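Local coordinates for lytic polysaccharide monooxygenase (Neurospora crassa, PDB 4QI8), which probably cleaves cellulose oxidatively, using a copper ion, an external electron donor and oxygen to break its beta-1,4-glycosidic bonds, at residues Gln18-Ala23 and Ser159-Ser164; Pro75-Leu80 and Tyr204-Pro209; Gly110-Trp115 and Ile196-Pro201. All coordinates share one frame; numbering follows the deposited sequence.

Contact 1 (Gln18-Ala23 and Ser159-Ser164); sequences QYVRRA and SCAQLS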
loop_
_atom_site.group_PDB
_atom_site.type_symbol
_atom_site.label_atom_id
_atom_site.label_comp_id
_atom_site.label_asym_id
_atom_site.label_seq_id
_atom_site.Cartn_x
_atom_site.Cartn_y
_atom_site.Cartn_z
ATOM N N GLN A 18 -12.637 -10.362 0.726
ATOM C CA GLN A 18 -13.583 -10.458 -0.381
ATOM C C GLN A 18 -13.015 -9.793 -1.627
ATOM O O GLN A 18 -12.966 -10.407 -2.688
ATOM C CB GLN A 18 -14.931 -9.842 -0.028
ATOM C CG GLN A 18 -15.918 -9.940 -1.177
ATOM C CD GLN A 18 -17.259 -9.362 -0.842
ATOM O OE1 GLN A 18 -17.422 -8.696 0.178
ATOM N NE2 GLN A 18 -18.237 -9.616 -1.697
ATOM N N TYR A 19 -12.581 -8.542 -1.491
ATOM C CA TYR A 19 -11.979 -7.783 -2.587
ATOM C C TYR A 19 -10.468 -7.649 -2.423
ATOM O O TYR A 19 -9.813 -7.037 -3.251
ATOM C CB TYR A 19 -12.608 -6.391 -2.656
ATOM C CG TYR A 19 -14.083 -6.421 -2.937
ATOM C CD1 TYR A 19 -14.554 -6.705 -4.199
ATOM C CD2 TYR A 19 -15.012 -6.170 -1.947
ATOM C CE1 TYR A 19 -15.905 -6.738 -4.476
ATOM C CE2 TYR A 19 -16.373 -6.203 -2.222
ATOM C CZ TYR A 19 -16.805 -6.485 -3.483
ATOM O OH TYR A 19 -18.156 -6.511 -3.736
ATOM N N VAL A 20 -9.930 -8.204 -1.340
ATOM C CA VAL A 20 -8.511 -8.136 -1.041
ATOM C C VAL A 20 -7.932 -9.539 -1.141
ATOM O O VAL A 20 -8.463 -10.479 -0.548
ATOM C CB VAL A 20 -8.284 -7.545 0.365
ATOM C CG1 VAL A 20 -6.802 -7.536 0.712
ATOM C CG2 VAL A 20 -8.878 -6.141 0.457
ATOM N N ARG A 21 -6.878 -9.689 -1.936
ATOM C CA ARG A 21 -6.174 -10.958 -2.045
ATOM C C ARG A 21 -5.724 -11.400 -0.666
ATOM O O ARG A 21 -5.147 -10.611 0.075
ATOM C CB ARG A 21 -4.985 -10.792 -2.985
ATOM C CG ARG A 21 -5.423 -10.505 -4.408
ATOM C CD ARG A 21 -4.270 -10.476 -5.392
ATOM N NE ARG A 21 -4.771 -10.355 -6.758
ATOM C CZ ARG A 21 -4.016 -10.160 -7.832
ATOM N NH1 ARG A 21 -2.694 -10.043 -7.724
ATOM N NH2 ARG A 21 -4.594 -10.086 -9.025
ATOM N N ARG A 22 -5.986 -12.650 -0.296
ATOM C CA ARG A 22 -5.702 -13.026 1.079
ATOM C C ARG A 22 -4.195 -12.986 1.338
ATOM O O ARG A 22 -3.404 -13.690 0.705
ATOM C CB ARG A 22 -6.278 -14.388 1.467
ATOM C CG ARG A 22 -6.144 -14.616 2.981
ATOM C CD ARG A 22 -7.000 -15.714 3.523
ATOM N NE ARG A 22 -6.426 -17.005 3.214
ATOM C CZ ARG A 22 -6.955 -18.160 3.611
ATOM N NH1 ARG A 22 -8.070 -18.181 4.332
ATOM N NH2 ARG A 22 -6.359 -19.306 3.293
ATOM N N ALA A 23 -3.798 -12.137 2.273
ATOM C CA ALA A 23 -2.394 -11.964 2.594
ATOM C C ALA A 23 -1.887 -13.135 3.409
ATOM O O ALA A 23 -2.634 -13.749 4.179
ATOM C CB ALA A 23 -2.201 -10.666 3.364
ATOM N N SER A 159 -1.352 -5.522 1.967
ATOM C CA SER A 159 -2.252 -6.347 1.164
ATOM C C SER A 159 -2.536 -5.627 -0.144
ATOM O O SER A 159 -2.168 -4.466 -0.321
ATOM C CB SER A 159 -3.567 -6.644 1.902
ATOM O OG SER A 159 -4.348 -5.468 1.964
ATOM N N CYS A 160 -3.236 -6.324 -1.043
ATOM C CA CYS A 160 -3.650 -5.762 -2.322
ATOM C C CYS A 160 -5.103 -6.062 -2.639
ATOM O O CYS A 160 -5.536 -7.206 -2.574
ATOM C CB CYS A 160 -2.820 -6.331 -3.466
ATOM S SG CYS A 160 -1.100 -5.830 -3.409
ATOM N N ALA A 161 -5.821 -5.011 -3.024
ATOM C CA ALA A 161 -7.217 -5.094 -3.429
ATOM C C ALA A 161 -7.372 -5.108 -4.942
ATOM O O ALA A 161 -6.575 -4.510 -5.663
ATOM C CB ALA A 161 -7.995 -3.930 -2.844
ATOM N N GLN A 162 -8.405 -5.802 -5.406
ATOM C CA GLN A 162 -8.778 -5.814 -6.812
ATOM C C GLN A 162 -9.893 -4.816 -7.055
ATOM O O GLN A 162 -10.964 -4.913 -6.446
ATOM C CB GLN A 162 -9.206 -7.223 -7.262
ATOM C CG GLN A 162 -8.068 -8.231 -7.146
ATOM C CD GLN A 162 -8.356 -9.628 -7.663
ATOM O OE1 GLN A 162 -7.524 -10.528 -7.499
ATOM N NE2 GLN A 162 -9.512 -9.822 -8.304
ATOM N N LEU A 163 -9.627 -3.865 -7.949
ATOM C CA LEU A 163 -10.573 -2.804 -8.312
ATOM C C LEU A 163 -10.870 -2.797 -9.799
ATOM O O LEU A 163 -10.034 -3.169 -10.624
ATOM C CB LEU A 163 -10.015 -1.416 -7.975
ATOM C CG LEU A 163 -9.527 -1.167 -6.556
ATOM C CD1 LEU A 163 -9.069 0.280 -6.435
ATOM C CD2 LEU A 163 -10.603 -1.482 -5.518
ATOM N N SER A 164 -12.069 -2.341 -10.132
ATOM C CA SER A 164 -12.418 -1.934 -11.486
ATOM C C SER A 164 -12.696 -0.437 -11.429
ATOM O O SER A 164 -13.705 -0.016 -10.870
ATOM C CB SER A 164 -13.637 -2.698 -11.981
ATOM O OG SER A 164 -14.038 -2.221 -13.249
HETATM O O HOH W 1 -2.944 -9.092 -0.541
#

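Contact 2 (Pro75-Leu80 and Tyr204-Pro209); sequences PMQFYL and YKNPGP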
loop_
_atom_site.group_PDB
_atom_site.type_symbol
_atom_site.label_atom_id
_atom_site.label_comp_id
_atom_site.label_asym_id
_atom_site.label_seq_id
_atom_site.Cartn_x
_atom_site.Cartn_y
_atom_site.Cartn_z
ATOM N N PRO A 75 4.658 5.204 8.413
ATOM C CA PRO A 75 3.754 5.688 7.368
ATOM C C PRO A 75 2.871 4.629 6.715
ATOM O O PRO A 75 3.313 3.515 6.431
ATOM C CB PRO A 75 4.721 6.215 6.311
ATOM C CG PRO A 75 5.891 5.301 6.439
ATOM C CD PRO A 75 6.042 5.089 7.917
ATOM N N MET A 76 1.625 5.016 6.457
ATOM C CA MET A 76 0.833 4.366 5.420
ATOM C C MET A 76 1.262 4.858 4.046
ATOM O O MET A 76 1.533 6.054 3.857
ATOM C CB MET A 76 -0.652 4.690 5.570
ATOM C CG MET A 76 -1.307 4.120 6.793
ATOM S SD MET A 76 -1.320 2.308 6.856
ATOM C CE MET A 76 -2.181 1.906 5.370
ATOM N N GLN A 77 1.265 3.954 3.071
ATOM C CA GLN A 77 1.474 4.319 1.668
ATOM C C GLN A 77 0.549 3.462 0.808
ATOM O O GLN A 77 0.274 2.307 1.145
ATOM C CB GLN A 77 2.939 4.145 1.244
ATOM C CG GLN A 77 3.920 4.665 2.278
ATOM C CD GLN A 77 5.337 4.896 1.779
ATOM O OE1 GLN A 77 5.997 5.832 2.223
ATOM N NE2 GLN A 77 5.816 4.046 0.883
ATOM N N PHE A 78 0.076 4.032 -0.298
ATOM C CA PHE A 78 -0.793 3.322 -1.235
ATOM C C PHE A 78 -0.285 3.474 -2.660
ATOM O O PHE A 78 0.148 4.558 -3.066
ATOM C CB PHE A 78 -2.241 3.844 -1.161
ATOM C CG PHE A 78 -2.931 3.565 0.148
ATOM C CD1 PHE A 78 -3.528 2.332 0.385
ATOM C CD2 PHE A 78 -2.983 4.532 1.144
ATOM C CE1 PHE A 78 -4.160 2.080 1.578
ATOM C CE2 PHE A 78 -3.602 4.264 2.350
ATOM C CZ PHE A 78 -4.187 3.040 2.564
ATOM N N TYR A 79 -0.376 2.388 -3.423
ATOM C CA TYR A 79 0.034 2.354 -4.815
ATOM C C TYR A 79 -1.067 1.718 -5.655
ATOM O O TYR A 79 -1.796 0.836 -5.186
ATOM C CB TYR A 79 1.282 1.507 -5.011
ATOM C CG TYR A 79 2.577 1.985 -4.393
ATOM C CD1 TYR A 79 2.802 1.917 -3.025
ATOM C CD2 TYR A 79 3.613 2.464 -5.202
ATOM C CE1 TYR A 79 4.026 2.321 -2.478
ATOM C CE2 TYR A 79 4.830 2.843 -4.666
ATOM C CZ TYR A 79 5.031 2.779 -3.316
ATOM O OH TYR A 79 6.253 3.150 -2.816
ATOM N N LEU A 80 -1.132 2.136 -6.916
ATOM C CA LEU A 80 -1.974 1.488 -7.911
ATOM C C LEU A 80 -1.133 0.855 -9.012
ATOM O O LEU A 80 -0.035 1.326 -9.320
ATOM C CB LEU A 80 -2.879 2.519 -8.580
ATOM C CG LEU A 80 -4.085 2.981 -7.768
ATOM C CD1 LEU A 80 -4.772 4.173 -8.433
ATOM C CD2 LEU A 80 -5.098 1.846 -7.583
ATOM N N TYR A 204 11.710 13.135 7.190
ATOM C CA TYR A 204 11.450 11.723 6.929
ATOM C C TYR A 204 11.305 11.513 5.429
ATOM O O TYR A 204 10.430 12.099 4.796
ATOM C CB TYR A 204 10.193 11.208 7.671
ATOM C CG TYR A 204 9.932 9.761 7.311
ATOM C CD1 TYR A 204 10.774 8.769 7.773
ATOM C CD2 TYR A 204 8.887 9.392 6.466
ATOM C CE1 TYR A 204 10.589 7.447 7.410
ATOM C CE2 TYR A 204 8.701 8.075 6.092
ATOM C CZ TYR A 204 9.554 7.108 6.564
ATOM O OH TYR A 204 9.374 5.818 6.149
ATOM N N LYS A 205 12.166 10.674 4.861
ATOM C CA LYS A 205 12.112 10.394 3.437
ATOM C C LYS A 205 11.349 9.096 3.183
ATOM O O LYS A 205 11.889 8.000 3.333
ATOM C CB LYS A 205 13.525 10.265 2.873
ATOM C CG LYS A 205 13.575 10.047 1.366
ATOM C CD LYS A 205 12.940 11.194 0.623
ATOM C CE LYS A 205 13.027 11.014 -0.885
ATOM N NZ LYS A 205 12.275 12.107 -1.563
ATOM N N ASN A 206 10.083 9.204 2.792
ATOM C CA ASN A 206 9.318 8.002 2.478
ATOM C C ASN A 206 10.035 7.186 1.418
ATOM O O ASN A 206 10.534 7.742 0.442
ATOM C CB ASN A 206 7.951 8.358 1.913
ATOM C CG ASN A 206 7.096 9.112 2.892
ATOM O OD1 ASN A 206 7.243 10.324 3.053
ATOM N ND2 ASN A 206 6.196 8.402 3.567
ATOM N N PRO A 207 10.034 5.855 1.554
ATOM C CA PRO A 207 10.625 5.052 0.490
ATOM C C PRO A 207 9.710 5.015 -0.725
ATOM O O PRO A 207 8.494 5.232 -0.643
ATOM C CB PRO A 207 10.780 3.672 1.141
ATOM C CG PRO A 207 9.659 3.612 2.102
ATOM C CD PRO A 207 9.515 5.016 2.644
ATOM N N GLY A 208 10.327 4.755 -1.865
ATOM C CA GLY A 208 9.609 4.644 -3.110
ATOM C C GLY A 208 9.564 5.939 -3.903
ATOM O O GLY A 208 10.157 6.954 -3.530
ATOM N N PRO A 209 8.816 5.912 -5.005
ATOM C CA PRO A 209 8.755 7.033 -5.938
ATOM C C PRO A 209 7.922 8.175 -5.406
ATOM O O PRO A 209 7.277 8.071 -4.366
ATOM C CB PRO A 209 8.107 6.408 -7.170
ATOM C CG PRO A 209 7.225 5.328 -6.605
ATOM C CD PRO A 209 8.019 4.759 -5.467
#

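Contact 3 (Gly110-Trp115 and Ile196-Pro201); sequences GSQLTW and INYPVP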
loop_
_atom_site.group_PDB
_atom_site.type_symbol
_atom_site.label_atom_id
_atom_site.label_comp_id
_atom_site.label_asym_id
_atom_site.label_seq_id
_atom_site.Cartn_x
_atom_site.Cartn_y
_atom_site.Cartn_z
ATOM N N GLY A 110 8.035 16.776 16.007
ATOM C CA GLY A 110 8.110 17.421 17.298
ATOM C C GLY A 110 9.165 16.735 18.133
ATOM O O GLY A 110 10.137 16.190 17.595
ATOM N N SER A 111 8.967 16.736 19.446
ATOM C CA SER A 111 9.892 16.072 20.357
ATOM C C SER A 111 10.013 14.601 19.999
ATOM O O SER A 111 11.052 14.001 20.209
ATOM C CB SER A 111 9.427 16.213 21.805
ATOM O OG SER A 111 8.127 15.685 21.980
ATOM N N GLN A 112 8.932 14.031 19.488
ATOM C CA GLN A 112 8.952 12.735 18.827
ATOM C C GLN A 112 8.219 12.891 17.513
ATOM O O GLN A 112 7.579 13.915 17.279
ATOM C CB GLN A 112 8.264 11.673 19.681
ATOM C CG GLN A 112 9.114 11.191 20.838
ATOM C CD GLN A 112 10.340 10.435 20.363
ATOM O OE1 GLN A 112 11.418 11.004 20.239
ATOM N NE2 GLN A 112 10.174 9.149 20.080
ATOM N N LEU A 113 8.333 11.894 16.645
ATOM C CA LEU A 113 7.510 11.843 15.453
ATOM C C LEU A 113 6.141 11.313 15.854
ATOM O O LEU A 113 6.047 10.325 16.572
ATOM C CB LEU A 113 8.136 10.925 14.401
ATOM C CG LEU A 113 9.538 11.294 13.911
ATOM C CD1 LEU A 113 9.932 10.357 12.792
ATOM C CD2 LEU A 113 9.623 12.746 13.465
ATOM N N THR A 114 5.088 11.988 15.431
ATOM C CA THR A 114 3.742 11.456 15.622
ATOM C C THR A 114 3.109 11.201 14.266
ATOM O O THR A 114 3.327 11.940 13.296
ATOM C CB THR A 114 2.873 12.371 16.487
ATOM O OG1 THR A 114 2.864 13.681 15.927
ATOM C CG2 THR A 114 3.418 12.444 17.915
ATOM N N TRP A 115 2.357 10.121 14.204
ATOM C CA TRP A 115 1.816 9.612 12.959
ATOM C C TRP A 115 0.302 9.598 13.036
ATOM O O TRP A 115 -0.272 9.011 13.956
ATOM C CB TRP A 115 2.347 8.200 12.714
ATOM C CG TRP A 115 3.858 8.114 12.737
ATOM C CD1 TRP A 115 4.649 7.916 13.833
ATOM C CD2 TRP A 115 4.750 8.215 11.611
ATOM N NE1 TRP A 115 5.976 7.891 13.458
ATOM C CE2 TRP A 115 6.063 8.077 12.103
ATOM C CE3 TRP A 115 4.562 8.420 10.239
ATOM C CZ2 TRP A 115 7.181 8.133 11.271
ATOM C CZ3 TRP A 115 5.673 8.480 9.415
ATOM C CH2 TRP A 115 6.967 8.315 9.931
ATOM N N ILE A 196 13.993 6.337 14.538
ATOM C CA ILE A 196 12.971 7.379 14.708
ATOM C C ILE A 196 12.900 7.866 16.136
ATOM O O ILE A 196 12.122 8.754 16.445
ATOM C CB ILE A 196 11.554 6.942 14.224
ATOM C CG1 ILE A 196 11.019 5.788 15.067
ATOM C CG2 ILE A 196 11.585 6.590 12.750
ATOM C CD1 ILE A 196 9.549 5.519 14.848
ATOM N N ASN A 197 13.708 7.313 17.013
ATOM C CA ASN A 197 13.525 7.550 18.414
ATOM C C ASN A 197 14.409 8.743 18.811
ATOM O O ASN A 197 13.990 9.895 18.666
ATOM C CB ASN A 197 13.760 6.228 19.150
ATOM C CG ASN A 197 12.769 5.145 18.692
ATOM O OD1 ASN A 197 13.146 4.053 18.207
ATOM N ND2 ASN A 197 11.506 5.445 18.827
ATOM N N TYR A 198 15.615 8.497 19.271
ATOM C CA TYR A 198 16.489 9.604 19.705
ATOM C C TYR A 198 17.899 9.415 19.177
ATOM O O TYR A 198 18.401 8.351 19.269
ATOM C CB TYR A 198 16.523 9.683 21.229
ATOM C CG TYR A 198 15.206 10.088 21.825
ATOM C CD1 TYR A 198 14.848 11.420 21.928
ATOM C CD2 TYR A 198 14.305 9.135 22.260
ATOM C CE1 TYR A 198 13.635 11.805 22.449
ATOM C CE2 TYR A 198 13.093 9.508 22.786
ATOM C CZ TYR A 198 12.755 10.849 22.877
ATOM O OH TYR A 198 11.530 11.196 23.403
ATOM N N PRO A 199 18.536 10.453 18.657
ATOM C CA PRO A 199 17.950 11.766 18.389
ATOM C C PRO A 199 16.808 11.628 17.407
ATOM O O PRO A 199 16.837 10.786 16.514
ATOM C CB PRO A 199 19.095 12.548 17.746
ATOM C CG PRO A 199 20.313 11.841 18.120
ATOM C CD PRO A 199 19.947 10.406 18.244
ATOM N N VAL A 200 15.784 12.436 17.605
ATOM C CA VAL A 200 14.619 12.361 16.760
ATOM C C VAL A 200 14.943 12.962 15.418
ATOM O O VAL A 200 15.568 14.016 15.346
ATOM C CB VAL A 200 13.444 13.105 17.371
ATOM C CG1 VAL A 200 12.157 12.822 16.602
ATOM C CG2 VAL A 200 13.285 12.658 18.765
ATOM N N PRO A 201 14.538 12.294 14.341
ATOM C CA PRO A 201 14.699 12.940 13.040
ATOM C C PRO A 201 13.881 14.217 12.942
ATOM O O PRO A 201 12.867 14.366 13.625
ATOM C CB PRO A 201 14.154 11.897 12.062
ATOM C CG PRO A 201 14.304 10.591 12.777
ATOM C CD PRO A 201 14.056 10.905 14.217
HETATM O O HOH W 2 11.163 16.183 14.845
HETATM O O HOH W 3 9.603 9.330 17.260
#

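Contact 1 (Gln18-Ala23 and Ser159-Ser164)
Arg21 crosses Gln162 at about a right angle, and the two side chains join over a short backbone pairing. From Arg21 CB, which lies 3.7 Å from Cys160 O, the chain rises past that carbonyl. Arg21 CG sits midway, 3.7 Å from Gln162 OE1 and almost as near Cys160 O. Extension from CG to NE (chi2 -174°) then presents the guanidinium edge to the amide, the two planes 84° apart. Arg21 NE donates to Gln162 OE1 at 2.9 Å, nearly straight (169°), in the guanidinium plane and on a lone pair of the oxygen, while the NH2 bond to the same atom is weak. NH2 finds a firmer acceptor in Trp92 O, and OE1 also receives Ala50 N, so both ends of this buried pair are held from several directions.

Beneath it, Gln162 N donates to Tyr19 O and Arg21 N to Cys160 O, each 2.9 Å long. They flank a pair in which Val20 CG2 and Ala161 CB meet at 4.1 Å. A water accepts from Cys160 N and donates to Arg21 O. Val20 and Ala161 thus form a non-hydrogen-bonded antiparallel pair, a single bridge by which a loop following strand 3-8 joins strand 155-166 of the AA9 beta-sandwich.

Contact 2 (Pro75-Leu80 and Tyr204-Pro209)
From Pro75 and Asn206, whose CA atoms lie 7.8 Å apart, two backbones run on nearly parallel, their end-to-end directions 7° apart, yet too distant to bond as strands. The gap widens to 10.0 Å between the CA atoms of Tyr79 and Pro209. It is bridged from the strand side by Gln77 and Tyr79, together with the ring of Pro75.

Gln77 carries the polar part. With its chain extended beyond CG (chi2 -163°), it carries its amide across to residues 206-207: Gln77 OE1 accepts the side-chain Asn206 ND2 at 2.9 Å, in the carbonyl plane and with the two amide planes turned 30° from each other. Gln77 NE2 reaches the backbone Pro207 O in a weak bond of 3.3 Å and is also hydrogen-bonded to Glu141 OE1. Asn206 is fixed in turn by Gln106, which donates to its OD1, and by Glu105 O, which takes ND2.

In this beta-sandwich, Met76 and Phe78 face strand 122-126 of the other sheet, whereas Gln77 and Tyr79 point out of the opposite face of strand 76-82, and the C-terminal loop lies over them as a cover. Tyr79 comes at Pro209 from the opposite direction: Pro209 CD sits at the ring edge, in plane, 3.8 Å from Tyr79 CE2. The hydroxyl passes Gly208, with Tyr79 OH 3.7 Å from Gly208 CA, and is hydrogen-bonded to Tyr185. At the other end Tyr204, held through its hydroxyl to Gly191 O, crosses Pro75 at about a right angle, and Pro75 CG packs 3.5 Å from Tyr204 OH.

Contact 3 (Gly110-Trp115 and Ile196-Pro201)
Leu113 reaches Val200, Ile196 and Pro201 because its CG stands opposite the carbonyl carbon (chi1 -59°) and its chi2 of -175° spreads the two methyls over different neighbours. The Leu113 and Val200 side chains slide past each other in opposite directions, Leu113 CD2 lying 4.0 Å from Val200 CG1. The same methyl rests against a carbonyl, with Leu113 CD2 3.6 Å from Pro201 O. Leu113 CD1 meets Ile196 CB at 4.0 Å and, more loosely, Pro201 CG at 4.4 Å.

This small apolar cluster joins the hairpin of strands 108-109 and 113-114 to the long C-terminal loop of the AA9 fold. In relatives that loop borders the flat cellulose-binding surface around the copper, and the same is probable here: the side chain of Ile196 lies about 5 Å from that of His146, which probably helps bind O2.

Toward the outside, the end of the Gln112 side chain lies over one face of the Tyr198 ring, offset toward the rim near the hydroxyl, the amide and ring planes 19° apart. Two waters fill in between the backbones. One accepts from Leu113 N at 2.9 Å and donates to Ile196 O at 2.7 Å; the other donates both to Gly110 O and to Pro201 O.

From the N terminus, residues 18-23, in the loop after strand 3-8, are met by strand 155-166, so that contact 1 closes a loop of 135 residues. Within it the chain passes 75-80 and then 110-115, whose partners both come after 159-164; contact 1 therefore crosses contacts 2 and 3. Contact 3 closes first, at 196-201, and contact 2 a few residues later, at 204-209, enclosing it. Contacts 1 and 2 reach the same six-stranded sheet without touching, their centres 19 Å apart. Contact 3 lies across the chain's centre from contact 1 but adjoins contact 2, where Trp115 packs against Pro75 and edge-to-face with Tyr204, linking hairpin, central strand and C-terminal loop.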